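Local coordinates for protein hydroxylase (Rhodococcus sp., PDB 2OR0) that probably acts as a flavin-dependent monooxygenase related to the acyl-CoA dehydrogenases, using reduced flavin and molecular oxygen to hydroxylate a substrate, at residues A[57-63]-A[95-99]; A[76-80]-A[316-320]; A[105-109]-A[129-133]; A[192-198]-A[210-214]; A[352-356]-A[370-374]. All blocks are in the same frame, centred on the assembly; numbering follows the deposited sequence.

How the contacts relate
Contacts 1 and 3 are buried, with centres 12 and 10 Å from the centre of the chain; contacts 2, 4 and 5 are partly buried. Contact 1 has no hydrogen bond across it, whereas contact 3 buries polar groups that are bonded across it and to H184. The outer contacts mix packing with charge: a salt bridge in contact 2, a lysine-glutamate pair beside paired strands in contact 4, and an aromatic stack with an indole bond in contact 5. Helix 78-91 begins in contact 2 and covers contact 1 further along. Contacts 3 and 4 reach the same sheet and touch through S131 and L212; contacts 1 and 3 meet at I63 and P106.

Contact 1. Residues A[57-63]-A[95-99]; sequences LRDSGAI and SGWVT
S95 O, which L57 CD1 approaches at 3.9 Å, accepts from two donors of T99: the backbone N, in the regular helical bond, and OG1, at 2.8 Å, reaching it from opposite faces of the carbonyl plane. The hydroxyl folds back over its own helical turn because OG1 lies beside the backbone N (chi1 -54°), and the same rotation presents CG2 to A62, with 3.8 Å between T99 CG2 and A62 CB. No hydrogen bond crosses between the segments, so the join is one of shape. L57 brings a forked end: CD2 rests on T99 OG1 at 3.6 Å and on S95 CB at 4.0 Å, while CD1 loosely meets V98 CG1 at 4.4 Å. I63 adds its terminal CD1, 3.9 Å from T99 CA. Between L57 and A62 the helix closes in a Schellman motif at G61, whose phi is 79°. S60 OG donates to L57 O and accepts from A62 N at 3.0 Å, an ST turn at the point where the chain leads on to A62 and I63. With an alanine here in place of T99, S95 O would probably lose its hydroxyl donor, and a gap would be likely to open against L57 and A62. S95 OG is itself held by D92. V88 of helix 78-91 touches L57, S95 and T99 together, V25 of helix 24-31 covers A62, and on another side of helix 93-102 W97 packs on helix 250-277, so the contact lies inside a cluster of helices.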
# COMPACT_ATOMS: atom_id res chain seq x y z
N LEU A 57 0.79 -15.81 0.67
CA LEU A 57 0.94 -14.62 1.51
C LEU A 57 0.43 -14.83 2.93
O LEU A 57 1.06 -14.37 3.88
CB LEU A 57 0.20 -13.40 0.92
CG LEU A 57 0.60 -12.92 -0.47
CD1 LEU A 57 -0.39 -11.85 -0.90
CD2 LEU A 57 2.05 -12.39 -0.48
N ARG A 58 -0.73 -15.48 3.07
CA ARG A 58 -1.33 -15.68 4.38
C ARG A 58 -0.41 -16.53 5.26
O ARG A 58 -0.13 -16.16 6.38
CB ARG A 58 -2.71 -16.35 4.28
CG ARG A 58 -3.58 -16.16 5.54
CD ARG A 58 -4.96 -16.79 5.34
NE ARG A 58 -5.64 -16.26 4.15
CZ ARG A 58 -6.58 -15.31 4.17
NH1 ARG A 58 -6.99 -14.77 5.31
NH2 ARG A 58 -7.13 -14.90 3.04
N ASP A 59 0.05 -17.65 4.71
CA ASP A 59 0.93 -18.59 5.42
C ASP A 59 2.31 -18.03 5.75
O ASP A 59 2.94 -18.48 6.71
CB ASP A 59 1.13 -19.87 4.60
CG ASP A 59 -0.17 -20.65 4.41
OD1 ASP A 59 -1.15 -20.40 5.16
OD2 ASP A 59 -0.20 -21.51 3.51
N SER A 60 2.80 -17.08 4.96
CA SER A 60 4.13 -16.49 5.18
C SER A 60 4.14 -15.57 6.38
O SER A 60 5.21 -15.21 6.88
CB SER A 60 4.56 -15.68 3.95
OG SER A 60 3.94 -14.38 3.97
N GLY A 61 2.95 -15.19 6.85
CA GLY A 61 2.81 -14.19 7.91
C GLY A 61 2.95 -12.75 7.45
O GLY A 61 3.00 -11.84 8.28
N ALA A 62 3.02 -12.50 6.14
CA ALA A 62 3.19 -11.12 5.64
C ALA A 62 2.16 -10.09 6.14
O ALA A 62 2.51 -8.94 6.41
CB ALA A 62 3.27 -11.09 4.13
N ILE A 63 0.90 -10.48 6.24
CA ILE A 63 -0.14 -9.55 6.68
C ILE A 63 -0.09 -9.29 8.19
O ILE A 63 -0.59 -8.27 8.67
CB ILE A 63 -1.54 -10.02 6.22
CG1 ILE A 63 -1.53 -10.35 4.71
CG2 ILE A 63 -2.65 -9.03 6.62
CD1 ILE A 63 -1.13 -9.20 3.80
N SER A 95 0.64 -9.41 -5.64
CA SER A 95 0.85 -9.87 -4.28
C SER A 95 1.53 -8.79 -3.45
O SER A 95 1.20 -8.62 -2.28
CB SER A 95 1.74 -11.12 -4.27
OG SER A 95 1.12 -12.15 -5.03
N GLY A 96 2.49 -8.09 -4.06
CA GLY A 96 3.22 -7.05 -3.36
C GLY A 96 2.30 -5.92 -2.96
O GLY A 96 2.38 -5.40 -1.85
N TRP A 97 1.44 -5.53 -3.90
CA TRP A 97 0.47 -4.46 -3.69
C TRP A 97 -0.52 -4.83 -2.58
O TRP A 97 -0.84 -4.00 -1.71
CB TRP A 97 -0.28 -4.17 -4.99
CG TRP A 97 -1.28 -3.05 -4.86
CD1 TRP A 97 -2.61 -3.18 -4.55
CD2 TRP A 97 -1.04 -1.64 -4.99
NE1 TRP A 97 -3.22 -1.94 -4.52
CE2 TRP A 97 -2.28 -0.98 -4.78
CE3 TRP A 97 0.09 -0.87 -5.30
CZ2 TRP A 97 -2.41 0.43 -4.84
CZ3 TRP A 97 -0.05 0.53 -5.37
CH2 TRP A 97 -1.29 1.16 -5.15
N VAL A 98 -1.00 -6.07 -2.61
CA VAL A 98 -2.01 -6.51 -1.63
C VAL A 98 -1.39 -6.54 -0.21
O VAL A 98 -2.00 -6.10 0.78
CB VAL A 98 -2.64 -7.86 -2.04
CG1 VAL A 98 -3.33 -8.53 -0.85
CG2 VAL A 98 -3.62 -7.66 -3.22
N THR A 99 -0.13 -6.98 -0.14
CA THR A 99 0.64 -6.97 1.13
C THR A 99 0.80 -5.59 1.72
O THR A 99 0.59 -5.39 2.92
CB THR A 99 2.01 -7.61 0.95
OG1 THR A 99 1.86 -8.91 0.39
CG2 THR A 99 2.71 -7.75 2.30

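Contact 2. Residues A[76-80]-A[316-320]; sequences VHPRE and ADRFY
R79 and D317 tie the N-terminal end of helix 78-91 to helix 292-324, in the all-helical part of an acyl-CoA dehydrogenase-like fold; H77 is the N-cap of the first helix. Followed outward, the arginine meets the aspartate first at CB and then from CD to the guanidinium. CB lies 3.7 Å from D317 OD1, and CD passes the same oxygen slightly farther off. A bend at chi3 (-70°) then turns the guanidinium side-on to the carboxylate. NE donates to D317 OD1 at 3.2 Å, on its syn lone pair, and NH1 reaches D317 OD2 at 2.9 Å and 168°, so each oxygen has its own nitrogen and the two flat groups are nearly coplanar. The remaining nitrogen, NH2, turns to E83, which puts R79 between two acidic groups. A leucine in its place would probably leave D317 and E83 without their shared counter-charge and set the aspartate free to turn. The N-cap packs the same gap: H77 ND1 accepts from R79 N at 3.0 Å, which holds the imidazole so that its edge meets the face of Y320. In this T-shaped pair the centroids are 4.3 Å apart, the planes stand at 53°, and H77 CD2 sits over the centre of the phenol ring. P78 adds apolar contacts, its CB 3.7 Å from A316 CB and its CD near Y320 CD1, while M253 and L256 of helix 250-277 also touch the proline. Finally, one water joins H77 NE2, 2.9 Å away, to the backbone, donating to D317 O at 2.6 Å.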
# COMPACT_ATOMS: atom_id res chain seq x y z
N VAL A 76 6.72 -5.55 13.62
CA VAL A 76 8.03 -5.20 13.05
C VAL A 76 8.28 -3.68 12.96
O VAL A 76 7.34 -2.88 12.98
CB VAL A 76 8.32 -5.94 11.69
CG1 VAL A 76 8.10 -7.43 11.86
CG2 VAL A 76 7.47 -5.40 10.54
N HIS A 77 9.56 -3.31 12.90
CA HIS A 77 9.98 -1.94 12.64
C HIS A 77 9.47 -1.59 11.23
O HIS A 77 9.51 -2.44 10.35
CB HIS A 77 11.52 -1.87 12.67
CG HIS A 77 12.09 -0.50 12.57
ND1 HIS A 77 12.29 0.14 11.36
CD2 HIS A 77 12.48 0.38 13.52
CE1 HIS A 77 12.78 1.35 11.58
NE2 HIS A 77 12.90 1.52 12.88
N PRO A 78 9.01 -0.35 11.00
CA PRO A 78 8.55 0.08 9.66
C PRO A 78 9.52 -0.28 8.51
O PRO A 78 9.07 -0.58 7.40
CB PRO A 78 8.46 1.60 9.80
CG PRO A 78 8.15 1.82 11.23
CD PRO A 78 8.89 0.74 11.99
N ARG A 79 10.83 -0.23 8.77
CA ARG A 79 11.82 -0.57 7.74
C ARG A 79 11.61 -1.99 7.28
O ARG A 79 11.62 -2.25 6.09
CB ARG A 79 13.27 -0.38 8.21
CG ARG A 79 14.32 -1.12 7.36
CD ARG A 79 15.77 -0.81 7.81
NE ARG A 79 16.18 0.56 7.49
CZ ARG A 79 16.68 0.95 6.32
NH1 ARG A 79 17.04 2.21 6.13
NH2 ARG A 79 16.82 0.08 5.32
N GLU A 80 11.44 -2.91 8.23
CA GLU A 80 11.21 -4.31 7.88
C GLU A 80 9.91 -4.52 7.08
O GLU A 80 9.87 -5.34 6.15
CB GLU A 80 11.16 -5.22 9.13
CG GLU A 80 10.95 -6.69 8.71
CD GLU A 80 11.15 -7.69 9.84
OE1 GLU A 80 11.52 -7.29 10.97
OE2 GLU A 80 10.95 -8.89 9.58
N ALA A 316 10.90 6.75 7.59
CA ALA A 316 10.33 5.86 8.59
C ALA A 316 11.33 5.56 9.73
O ALA A 316 10.93 5.53 10.89
CB ALA A 316 9.83 4.56 7.95
N ASP A 317 12.61 5.31 9.39
CA ASP A 317 13.68 5.11 10.38
C ASP A 317 13.73 6.24 11.39
O ASP A 317 13.82 6.02 12.60
CB ASP A 317 15.05 5.15 9.72
CG ASP A 317 15.45 3.87 9.09
OD1 ASP A 317 14.86 2.80 9.37
OD2 ASP A 317 16.40 3.95 8.30
N ARG A 318 13.74 7.45 10.84
CA ARG A 318 13.90 8.68 11.60
C ARG A 318 12.67 8.99 12.43
O ARG A 318 12.80 9.40 13.59
CB ARG A 318 14.21 9.83 10.67
CG ARG A 318 14.34 11.19 11.32
CD ARG A 318 15.10 12.19 10.38
NE ARG A 318 14.74 11.91 8.98
CZ ARG A 318 13.65 12.39 8.37
NH1 ARG A 318 13.39 12.06 7.11
NH2 ARG A 318 12.82 13.21 9.02
N PHE A 319 11.48 8.80 11.84
CA PHE A 319 10.22 8.98 12.57
C PHE A 319 10.18 7.97 13.73
O PHE A 319 9.82 8.32 14.85
CB PHE A 319 9.02 8.77 11.64
CG PHE A 319 8.67 9.98 10.77
CD1 PHE A 319 9.55 11.06 10.63
CD2 PHE A 319 7.46 10.01 10.05
CE1 PHE A 319 9.23 12.17 9.81
CE2 PHE A 319 7.13 11.10 9.24
CZ PHE A 319 8.01 12.18 9.12
N TYR A 320 10.54 6.72 13.45
CA TYR A 320 10.55 5.71 14.50
C TYR A 320 11.48 6.12 15.65
O TYR A 320 11.11 5.96 16.80
CB TYR A 320 10.95 4.34 13.96
CG TYR A 320 10.80 3.23 15.00
CD1 TYR A 320 9.62 2.49 15.09
CD2 TYR A 320 11.85 2.91 15.88
CE1 TYR A 320 9.47 1.48 16.03
CE2 TYR A 320 11.72 1.87 16.82
CZ TYR A 320 10.53 1.17 16.89
OH TYR A 320 10.37 0.16 17.81
O HOH W 1 14.65 3.72 13.53

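Contact 3. Residues A[105-109]-A[129-133]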
# COMPACT_ATOMS: atom_id res chain seq x y z
N HIS A 105 -3.74 -2.42 7.38
CA HIS A 105 -4.99 -2.39 8.15
C HIS A 105 -4.84 -2.85 9.62
O HIS A 105 -5.43 -2.21 10.50
CB HIS A 105 -6.12 -3.12 7.41
CG HIS A 105 -6.41 -2.56 6.05
ND1 HIS A 105 -6.66 -3.35 4.95
CD2 HIS A 105 -6.43 -1.28 5.59
CE1 HIS A 105 -6.86 -2.59 3.89
NE2 HIS A 105 -6.72 -1.33 4.25
N PRO A 106 -4.03 -3.91 9.89
CA PRO A 106 -3.76 -4.33 11.27
C PRO A 106 -3.07 -3.24 12.07
O PRO A 106 -3.24 -3.16 13.29
CB PRO A 106 -2.80 -5.51 11.10
CG PRO A 106 -3.13 -6.07 9.76
CD PRO A 106 -3.35 -4.83 8.94
N TRP A 107 -2.30 -2.39 11.40
CA TRP A 107 -1.62 -1.31 12.08
C TRP A 107 -2.64 -0.32 12.66
O TRP A 107 -2.55 0.08 13.83
CB TRP A 107 -0.59 -0.63 11.16
CG TRP A 107 0.12 0.48 11.84
CD1 TRP A 107 1.26 0.39 12.63
CD2 TRP A 107 -0.23 1.86 11.81
NE1 TRP A 107 1.59 1.63 13.09
CE2 TRP A 107 0.70 2.55 12.61
CE3 TRP A 107 -1.26 2.59 11.18
CZ2 TRP A 107 0.64 3.94 12.80
CZ3 TRP A 107 -1.32 3.95 11.36
CH2 TRP A 107 -0.38 4.62 12.16
N GLU A 108 -3.62 0.09 11.85
CA GLU A 108 -4.63 1.02 12.33
C GLU A 108 -5.58 0.35 13.35
O GLU A 108 -5.94 0.96 14.35
CB GLU A 108 -5.43 1.65 11.20
CG GLU A 108 -6.43 2.69 11.71
CD GLU A 108 -7.15 3.45 10.62
OE1 GLU A 108 -6.77 3.32 9.44
OE2 GLU A 108 -8.09 4.20 10.93
N LEU A 109 -5.98 -0.89 13.11
CA LEU A 109 -6.88 -1.58 14.01
C LEU A 109 -6.25 -1.71 15.39
O LEU A 109 -6.96 -1.85 16.38
CB LEU A 109 -7.20 -2.97 13.49
CG LEU A 109 -8.52 -3.54 14.01
CD1 LEU A 109 -9.75 -2.80 13.40
CD2 LEU A 109 -8.58 -5.05 13.76
N MSE A 129 -8.60 -7.60 6.44
CA MSE A 129 -9.47 -6.48 6.14
C MSE A 129 -9.12 -5.88 4.77
O MSE A 129 -7.93 -5.73 4.43
CB MSE A 129 -9.36 -5.39 7.20
CG MSE A 129 -9.79 -5.80 8.60
SE MSE A 129 -9.04 -4.55 9.85
CE MSE A 129 -7.42 -5.63 10.12
N ALA A 130 -10.17 -5.52 4.02
CA ALA A 130 -10.08 -4.79 2.75
C ALA A 130 -10.28 -3.30 2.98
O ALA A 130 -10.84 -2.89 4.01
CB ALA A 130 -11.12 -5.31 1.73
N SER A 131 -9.80 -2.51 2.04
CA SER A 131 -9.95 -1.06 1.97
C SER A 131 -11.09 -0.73 0.98
O SER A 131 -11.82 -1.62 0.53
CB SER A 131 -8.61 -0.47 1.45
OG SER A 131 -8.31 -0.94 0.12
N PRO A 132 -11.18 0.53 0.53
CA PRO A 132 -10.42 1.79 0.71
C PRO A 132 -10.85 2.74 1.81
O PRO A 132 -12.02 2.80 2.19
CB PRO A 132 -10.64 2.48 -0.63
CG PRO A 132 -12.09 2.14 -0.94
CD PRO A 132 -12.29 0.71 -0.44
N TYR A 133 -9.89 3.55 2.25
CA TYR A 133 -10.15 4.66 3.15
C TYR A 133 -10.83 5.85 2.50
O TYR A 133 -11.30 6.73 3.22
CB TYR A 133 -8.85 5.15 3.77
CG TYR A 133 -8.22 4.16 4.72
CD1 TYR A 133 -8.85 3.84 5.91
CD2 TYR A 133 -6.99 3.56 4.42
CE1 TYR A 133 -8.27 2.94 6.80
CE2 TYR A 133 -6.39 2.66 5.32
CZ TYR A 133 -7.04 2.36 6.52
OH TYR A 133 -6.47 1.46 7.41
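H105 ND1 donates to M129 O at 2.7 Å, the shortest bond of the contact but a bent one: the N-H...O angle is 137°, and the donor stands 60° above the carbonyl plane. It joins the first residue of helix 105-109 to strand 129-130. The second polar link is weaker. Y133 OH gives a weak hydrogen bond to E108 OE1 at 2.8 Å, the two side chains approaching from opposite directions, side against side, with carboxylate and ring not far from parallel. E108 reaches that far because its chain is extended and leaves with CG anti to the backbone N (chi1 -177°). Its other oxygen, OE2, takes a hydrogen bond from H184 ND1, so both ends of this buried carboxylate have partners. Y133 OH also lies at the edge of the imidazole, 3.3 Å from H105 CD2, while A130 O sits over one face of that ring; tyrosine oxygen and backbone thus hem the histidine in. Packing takes over at H105 CB. M129, a selenomethionine here, bends at its last torsion and brings CE to 3.9 Å from H105 CB and 3.8 Å from P106 N. Its SE meets both methyls of L109, with 4.0 Å to L109 CD2, and W121 of helix 114-121 touches P106, L109 and M129. Beyond Y133, F165 and F254 continue the aromatic cluster, and A130 pairs with strand 163-170. A short helix laid on the edge of a beta sheet in this way is consistent with the junction of N-terminal helical and middle beta domains in the acyl-CoA dehydrogenase fold.

Contact 4. Residues A[192-198]-A[210-214]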
# COMPACT_ATOMS: atom_id res chain seq x y z
N TYR A 192 -21.80 -6.11 3.22
CA TYR A 192 -21.59 -5.40 1.94
C TYR A 192 -21.54 -6.33 0.75
O TYR A 192 -21.55 -7.55 0.90
CB TYR A 192 -20.34 -4.48 1.98
CG TYR A 192 -19.03 -5.19 2.33
CD1 TYR A 192 -18.28 -5.85 1.36
CD2 TYR A 192 -18.55 -5.19 3.64
CE1 TYR A 192 -17.09 -6.50 1.67
CE2 TYR A 192 -17.37 -5.83 3.97
CZ TYR A 192 -16.64 -6.48 2.99
OH TYR A 192 -15.45 -7.12 3.32
N GLN A 193 -21.48 -5.73 -0.42
CA GLN A 193 -21.52 -6.45 -1.67
C GLN A 193 -20.27 -6.09 -2.48
O GLN A 193 -19.94 -4.91 -2.63
CB GLN A 193 -22.80 -6.08 -2.46
CG GLN A 193 -22.89 -6.69 -3.88
CD GLN A 193 -23.72 -5.87 -4.91
OE1 GLN A 193 -23.87 -6.29 -6.09
NE2 GLN A 193 -24.25 -4.72 -4.49
N ILE A 194 -19.60 -7.11 -2.99
CA ILE A 194 -18.46 -6.98 -3.90
C ILE A 194 -19.06 -6.95 -5.31
O ILE A 194 -19.74 -7.89 -5.71
CB ILE A 194 -17.48 -8.19 -3.75
CG1 ILE A 194 -16.82 -8.21 -2.35
CG2 ILE A 194 -16.39 -8.16 -4.83
CD1 ILE A 194 -16.02 -9.51 -2.02
N VAL A 195 -18.83 -5.87 -6.04
CA VAL A 195 -19.38 -5.75 -7.41
C VAL A 195 -18.44 -6.41 -8.43
O VAL A 195 -17.30 -5.97 -8.61
CB VAL A 195 -19.70 -4.29 -7.75
CG1 VAL A 195 -20.52 -4.19 -9.06
CG2 VAL A 195 -20.47 -3.65 -6.63
N GLU A 196 -18.93 -7.46 -9.10
CA GLU A 196 -18.14 -8.16 -10.13
C GLU A 196 -17.94 -7.30 -11.38
O GLU A 196 -18.71 -6.37 -11.64
CB GLU A 196 -18.80 -9.51 -10.53
CG GLU A 196 -18.67 -10.64 -9.49
CD GLU A 196 -17.22 -10.84 -8.97
OE1 GLU A 196 -16.28 -10.99 -9.79
OE2 GLU A 196 -17.03 -10.85 -7.73
N ASP A 197 -16.88 -7.60 -12.13
CA ASP A 197 -16.56 -6.90 -13.40
C ASP A 197 -16.30 -5.39 -13.26
O ASP A 197 -16.57 -4.60 -14.16
CB ASP A 197 -17.62 -7.21 -14.47
CG ASP A 197 -17.85 -8.70 -14.62
OD1 ASP A 197 -16.87 -9.43 -14.90
OD2 ASP A 197 -19.00 -9.18 -14.42
N THR A 198 -15.75 -4.99 -12.12
CA THR A 198 -15.46 -3.59 -11.87
C THR A 198 -13.93 -3.36 -11.78
O THR A 198 -13.46 -2.30 -11.41
CB THR A 198 -16.14 -3.13 -10.58
OG1 THR A 198 -15.75 -4.01 -9.50
CG2 THR A 198 -17.69 -3.10 -10.75
N LYS A 210 -11.87 -4.63 -6.76
CA LYS A 210 -13.27 -4.41 -7.15
C LYS A 210 -13.98 -3.33 -6.32
O LYS A 210 -13.47 -2.91 -5.27
CB LYS A 210 -14.03 -5.74 -7.06
CG LYS A 210 -13.61 -6.76 -8.14
CD LYS A 210 -14.07 -8.16 -7.75
CE LYS A 210 -13.44 -9.24 -8.60
NZ LYS A 210 -13.84 -10.57 -8.05
N ASP A 211 -15.10 -2.84 -6.85
CA ASP A 211 -16.00 -1.95 -6.13
C ASP A 211 -16.74 -2.70 -5.03
O ASP A 211 -17.03 -3.90 -5.16
CB ASP A 211 -17.05 -1.35 -7.08
CG ASP A 211 -16.48 -0.29 -8.04
OD1 ASP A 211 -15.23 -0.15 -8.20
OD2 ASP A 211 -17.31 0.42 -8.66
N LEU A 212 -17.06 -1.99 -3.96
CA LEU A 212 -17.94 -2.49 -2.90
C LEU A 212 -19.15 -1.56 -2.79
O LEU A 212 -19.00 -0.34 -2.88
CB LEU A 212 -17.22 -2.47 -1.54
CG LEU A 212 -15.91 -3.22 -1.25
CD1 LEU A 212 -15.61 -3.21 0.25
CD2 LEU A 212 -15.89 -4.65 -1.78
N ILE A 213 -20.32 -2.14 -2.55
CA ILE A 213 -21.56 -1.37 -2.32
C ILE A 213 -22.17 -1.71 -0.96
O ILE A 213 -22.25 -2.88 -0.58
CB ILE A 213 -22.63 -1.65 -3.42
CG1 ILE A 213 -22.27 -0.90 -4.70
CG2 ILE A 213 -24.03 -1.11 -2.98
CD1 ILE A 213 -23.23 -1.18 -5.87
N VAL A 214 -22.61 -0.67 -0.25
CA VAL A 214 -23.40 -0.82 0.98
C VAL A 214 -24.74 -0.09 0.79
O VAL A 214 -24.75 1.10 0.43
CB VAL A 214 -22.61 -0.30 2.23
CG1 VAL A 214 -23.42 -0.49 3.52
CG2 VAL A 214 -21.26 -1.03 2.38
O HOH W 2 -14.69 -0.06 -11.05
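L212 pushes its forked end between Y192 and I194, two residues apart on the facing segment. CD1 lies over the face of the Y192 ring in a CH-pi contact, 4.2 Å from its centroid, and CD2 fits against I194 CG1 at 3.7 Å. The fit follows the strand register: I194 and L212 form a non-hydrogen-bonded antiparallel pair, and next to it Q193 and I213 form a hydrogen-bonded one, with I213 N 2.8 Å from Q193 O. On the reverse face I213 is the bump and the hollow lies between Q193 and V195. Q193 NE2 covers I213 CB at 3.6 Å, and V195 CG2 meets I213 CD1 at 3.8 Å. The strand axes run at 143° to each other, and past V195 the first segment curls round K210. That lysine runs extended over I194, its CD 3.7 Å from I194 CG2, to end at E196, whose chain bends back at chi2 (-49°). T198 OG1 closes the curl, accepting from D211 N at 3.0 Å and 168° and donating to V195 O. Strand 145-155 pairs with the far side of strand 210-214. K210 NZ is 3.0 Å from E196 OE1 and is also bridged to D159, as D211 is to R151; the mix of apolar wedges within the sheet and paired charges where strand 193-195 gives way to loop suits an edge strand with partly exposed side chains.

Contact 5. Residues A[352-356]-A[370-374]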
# COMPACT_ATOMS: atom_id res chain seq x y z
N ALA A 352 11.64 3.08 -14.47
CA ALA A 352 11.13 1.91 -15.14
C ALA A 352 10.71 2.22 -16.58
O ALA A 352 10.91 1.38 -17.46
CB ALA A 352 9.96 1.31 -14.36
N ASP A 353 10.11 3.40 -16.81
CA ASP A 353 9.77 3.80 -18.20
C ASP A 353 11.02 3.86 -19.10
O ASP A 353 10.94 3.50 -20.27
CB ASP A 353 9.07 5.15 -18.28
CG ASP A 353 7.67 5.13 -17.69
OD1 ASP A 353 7.05 4.04 -17.59
OD2 ASP A 353 7.19 6.25 -17.31
N GLU A 354 12.13 4.39 -18.58
CA GLU A 354 13.32 4.59 -19.37
C GLU A 354 13.89 3.24 -19.82
O GLU A 354 14.35 3.10 -20.94
CB GLU A 354 14.37 5.43 -18.61
CG GLU A 354 13.95 6.87 -18.44
CD GLU A 354 13.80 7.61 -19.79
OE1 GLU A 354 14.67 7.44 -20.68
OE2 GLU A 354 12.84 8.38 -19.97
N ILE A 355 13.85 2.23 -18.96
CA ILE A 355 14.36 0.91 -19.40
C ILE A 355 13.36 0.14 -20.26
O ILE A 355 13.78 -0.59 -21.15
CB ILE A 355 14.86 0.04 -18.24
CG1 ILE A 355 13.78 -0.13 -17.16
CG2 ILE A 355 16.14 0.63 -17.65
CD1 ILE A 355 14.17 -1.18 -16.08
N PHE A 356 12.07 0.32 -20.02
CA PHE A 356 11.06 -0.34 -20.86
C PHE A 356 11.19 0.16 -22.30
O PHE A 356 11.08 -0.61 -23.24
CB PHE A 356 9.63 -0.13 -20.32
CG PHE A 356 8.59 -1.02 -21.01
CD1 PHE A 356 8.64 -2.42 -20.85
CD2 PHE A 356 7.59 -0.48 -21.79
CE1 PHE A 356 7.71 -3.27 -21.48
CE2 PHE A 356 6.63 -1.32 -22.43
CZ PHE A 356 6.69 -2.71 -22.28
N MSE A 370 8.31 -8.74 -17.91
CA MSE A 370 8.68 -7.34 -17.62
C MSE A 370 7.50 -6.38 -17.81
O MSE A 370 7.26 -5.53 -16.96
CB MSE A 370 9.88 -6.85 -18.46
CG MSE A 370 10.27 -5.41 -18.12
SE MSE A 370 11.62 -4.69 -19.29
CE MSE A 370 11.86 -2.98 -18.38
N GLN A 371 6.77 -6.54 -18.92
CA GLN A 371 5.63 -5.67 -19.25
C GLN A 371 4.57 -5.64 -18.16
O GLN A 371 3.88 -4.63 -18.02
CB GLN A 371 5.01 -6.00 -20.64
CG GLN A 371 4.61 -7.47 -20.91
CD GLN A 371 3.41 -7.90 -20.12
OE1 GLN A 371 2.49 -7.10 -19.90
NE2 GLN A 371 3.40 -9.17 -19.69
N ARG A 372 4.44 -6.74 -17.40
CA ARG A 372 3.41 -6.85 -16.35
C ARG A 372 3.84 -5.99 -15.17
O ARG A 372 3.03 -5.30 -14.58
CB ARG A 372 3.19 -8.33 -15.93
CG ARG A 372 2.07 -8.59 -14.83
CD ARG A 372 2.16 -10.04 -14.21
NE ARG A 372 2.34 -10.91 -15.33
CZ ARG A 372 3.29 -11.80 -15.55
NH1 ARG A 372 4.18 -12.13 -14.63
NH2 ARG A 372 3.28 -12.40 -16.73
N PHE A 373 5.13 -6.02 -14.84
CA PHE A 373 5.68 -5.15 -13.79
C PHE A 373 5.58 -3.71 -14.22
O PHE A 373 5.21 -2.86 -13.44
CB PHE A 373 7.12 -5.52 -13.42
CG PHE A 373 7.23 -6.84 -12.66
CD1 PHE A 373 7.11 -6.88 -11.28
CD2 PHE A 373 7.45 -8.03 -13.35
CE1 PHE A 373 7.21 -8.08 -10.60
CE2 PHE A 373 7.54 -9.26 -12.68
CZ PHE A 373 7.43 -9.28 -11.30
N TRP A 374 5.86 -3.45 -15.50
CA TRP A 374 5.81 -2.08 -16.00
C TRP A 374 4.36 -1.48 -15.91
O TRP A 374 4.19 -0.34 -15.45
CB TRP A 374 6.39 -2.03 -17.42
CG TRP A 374 6.21 -0.69 -18.08
CD1 TRP A 374 6.97 0.43 -17.91
CD2 TRP A 374 5.20 -0.36 -19.02
NE1 TRP A 374 6.48 1.46 -18.70
CE2 TRP A 374 5.39 1.01 -19.38
CE3 TRP A 374 4.13 -1.07 -19.60
CZ2 TRP A 374 4.55 1.67 -20.28
CZ3 TRP A 374 3.29 -0.40 -20.50
CH2 TRP A 374 3.52 0.95 -20.83
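In the helical C-terminal domain, F356 and W374 stack where helix 331-356 ends and helix 370-381 begins. The axes of segments 352-356 and 370-374 run at 150° and come no closer than 10.9 Å, a space filled by large side chains. The phenyl and the five-membered ring of the indole lie face to face, centroids 4.1 Å apart and planes only 13° from parallel. F356 CD2 sits over the centre of the indole, whereas W374 CD2 falls toward the rim of the phenyl. Both rings leave their backbones with CG anti to N (chi1 -168° for F356), which carries them across the gap to overlap. D353 fixes the indole's rotation: its OD1 accepts from W374 NE1 at 2.9 Å, met on the anti side, and also from H378 NE2, whose ring makes an edge-to-face pair with W374. At the edge of the phenyl M370, a selenomethionine with an extended chain, runs aslant to F356. Its SE is 5.4 Å from the F356 centroid, a Met-aromatic contact; its CE reaches I355 CG1 at 3.6 Å. Q371 adds its CB, 3.9 Å from F356 CE1. I355 and M370 both touch H273 of helix 250-277, and a bound acetate, probably from crystallisation, lies about 3 Å from the side chain of D353. Two helices joined by a short non-helical link and packed on a long third one are consistent with the C-terminal helical domain of the acyl-CoA dehydrogenase family.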